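Long-range contact in membrane-bound lytic murein transglycosylase A (Burkholderia pseudomallei, PDB 6QK4), which probably cleaves the beta-1,4 bond between N-acetylmuramic acid and N-acetylglucosamine in peptidoglycan, forming a 1,6-anhydro bond in the N-acetylmuramic acid residue: residues P139-L144 against L232-P237. Residues are numbered along the deposited sequence; the frame is centred on the assembly and turned at random.
Sequences PARAQL and LLDTNP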
loop_
_atom_site.group_PDB
_atom_site.type_symbol
_atom_site.label_atom_id
_atom_site.label_comp_id
_atom_site.label_asym_id
_atom_site.label_seq_id
_atom_site.Cartn_x
_atom_site.Cartn_y
_atom_site.Cartn_z
ATOM N N PRO A 139 3.222 0.507 30.429
ATOM C CA PRO A 139 4.573 -0.035 30.313
ATOM C C PRO A 139 4.824 -0.620 28.932
ATOM O O PRO A 139 3.918 -0.813 28.128
ATOM C CB PRO A 139 4.610 -1.131 31.377
ATOM C CG PRO A 139 3.174 -1.577 31.491
ATOM C CD PRO A 139 2.372 -0.306 31.316
ATOM N N ALA A 140 6.105 -0.913 28.699
ATOM C CA ALA A 140 6.583 -1.655 27.534
ATOM C C ALA A 140 5.779 -2.936 27.289
ATOM O O ALA A 140 5.282 -3.570 28.223
ATOM C CB ALA A 140 8.051 -2.012 27.744
ATOM N N ARG A 141 5.737 -3.349 26.007
ATOM C CA ARG A 141 5.085 -4.588 25.569
ATOM C C ARG A 141 5.316 -5.777 26.498
ATOM O O ARG A 141 4.377 -6.497 26.869
ATOM C CB ARG A 141 5.568 -4.906 24.123
ATOM C CG ARG A 141 5.483 -6.406 23.658
ATOM C CD ARG A 141 6.171 -6.696 22.265
ATOM N NE ARG A 141 5.811 -5.657 21.221
ATOM C CZ ARG A 141 4.848 -5.801 20.288
ATOM N NH1 ARG A 141 4.161 -6.939 20.207
ATOM N NH2 ARG A 141 4.565 -4.814 19.429
ATOM N N ALA A 142 6.559 -5.983 26.920
ATOM C CA ALA A 142 6.861 -7.212 27.625
ATOM C C ALA A 142 6.150 -7.251 28.965
ATOM O O ALA A 142 5.720 -8.322 29.396
ATOM C CB ALA A 142 8.368 -7.346 27.800
ATOM N N GLN A 143 5.981 -6.089 29.601
ATOM C CA GLN A 143 5.335 -6.046 30.911
ATOM C C GLN A 143 3.833 -5.905 30.759
ATOM O O GLN A 143 3.083 -6.474 31.549
ATOM C CB GLN A 143 5.890 -4.898 31.747
ATOM C CG GLN A 143 7.259 -5.244 32.413
ATOM C CD GLN A 143 8.363 -5.575 31.416
ATOM O OE1 GLN A 143 8.979 -6.658 31.481
ATOM N NE2 GLN A 143 8.659 -4.632 30.514
ATOM N N LEU A 144 3.395 -5.160 29.736
ATOM C CA LEU A 144 1.980 -5.100 29.414
ATOM C C LEU A 144 1.405 -6.503 29.220
ATOM O O LEU A 144 0.350 -6.842 29.782
ATOM C CB LEU A 144 1.800 -4.248 28.151
ATOM C CG LEU A 144 0.418 -3.828 27.751
ATOM C CD1 LEU A 144 -0.206 -3.033 28.850
ATOM C CD2 LEU A 144 0.608 -2.976 26.499
ATOM N N LEU A 232 12.184 -12.194 21.093
ATOM C CA LEU A 232 12.490 -11.233 20.034
ATOM C C LEU A 232 11.432 -10.147 19.971
ATOM O O LEU A 232 11.744 -8.947 19.886
ATOM C CB LEU A 232 12.597 -11.947 18.684
ATOM C CG LEU A 232 12.773 -11.089 17.402
ATOM C CD1 LEU A 232 14.042 -10.202 17.418
ATOM C CD2 LEU A 232 12.710 -12.002 16.146
ATOM N N LEU A 233 10.157 -10.539 20.027
ATOM C CA LEU A 233 9.124 -9.526 19.905
ATOM C C LEU A 233 9.178 -8.549 21.079
ATOM O O LEU A 233 8.945 -7.337 20.893
ATOM C CB LEU A 233 7.759 -10.192 19.770
ATOM C CG LEU A 233 7.603 -11.211 18.639
ATOM C CD1 LEU A 233 6.179 -11.609 18.466
ATOM C CD2 LEU A 233 8.068 -10.616 17.331
ATOM N N ASP A 234 9.569 -9.047 22.271
ATOM C CA ASP A 234 9.682 -8.213 23.459
ATOM C C ASP A 234 10.806 -7.187 23.354
ATOM O O ASP A 234 10.819 -6.228 24.129
ATOM C CB ASP A 234 9.915 -9.077 24.682
ATOM C CG ASP A 234 8.658 -9.686 25.214
ATOM O OD1 ASP A 234 7.558 -9.347 24.708
ATOM O OD2 ASP A 234 8.770 -10.522 26.123
ATOM N N THR A 235 11.724 -7.330 22.401
ATOM C CA THR A 235 12.720 -6.281 22.237
ATOM C C THR A 235 12.133 -4.995 21.667
ATOM O O THR A 235 12.859 -4.003 21.597
ATOM C CB THR A 235 13.872 -6.751 21.346
ATOM O OG1 THR A 235 13.406 -6.886 20.004
ATOM C CG2 THR A 235 14.439 -8.064 21.825
ATOM N N ASN A 236 10.859 -4.986 21.213
ATOM C CA ASN A 236 10.175 -3.778 20.781
ATOM C C ASN A 236 9.218 -3.320 21.866
ATOM O O ASN A 236 8.123 -3.888 21.996
ATOM C CB ASN A 236 9.404 -4.014 19.463
ATOM C CG ASN A 236 8.527 -2.828 19.089
ATOM O OD1 ASN A 236 8.837 -1.700 19.464
ATOM N ND2 ASN A 236 7.411 -3.063 18.357
ATOM N N PRO A 237 9.533 -2.271 22.622
ATOM C CA PRO A 237 8.637 -1.880 23.723
ATOM C C PRO A 237 7.302 -1.336 23.253
ATOM O O PRO A 237 6.330 -1.363 24.025
ATOM C CB PRO A 237 9.445 -0.824 24.497
ATOM C CG PRO A 237 10.474 -0.344 23.558
ATOM C CD PRO A 237 10.759 -1.453 22.555
HETATM O O HOH W 1 9.070 -4.836 25.802
#
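Arg141, in the first turn of helix 141-147, reaches across to the chain that leaves helix 229-234. Arg141 N gives a hydrogen bond to Pro237 O (2.9 Å). Arg141 NE gives a second one to Asn236 O (3.0 Å, N-H...O angle 142°). That carbonyl O lies in the guanidinium plane, at its edge. Arg141 CG is anti to the backbone N (chi1 156°) and chi2 is also nearly anti, which brings Arg141 CD to 3.2 Å from Leu233 O. The bend at chi3 (-45°) then sets NE towards Asn236 O. Arg141 NH2 goes on to bond Arg238 O and Gln168 OE1, so the buried guanidinium is held at several points and its rotation is fixed. The Pro237 ring meets Ala140 through the two CB atoms (3.7 Å). Ala140 is the N-cap residue of helix 141-147. Asp234 lies alongside this first turn, with its carboxylate carbon CG against Ala142 CB (3.5 Å). Its OD2 forms a salt bridge with Arg146, one turn further on. A water links Ala142 N (3.0 Å) to Asp234 O (2.8 Å). The contact thus joins the start of one helix to the exit of another within the MltA-specific insert domain. Phe165 of helix 161-170 packs on Arg141, Leu233 and Asn236, while helix 198-204 touches Leu233 through Ile198. Strand 240-244 follows shortly after Pro237.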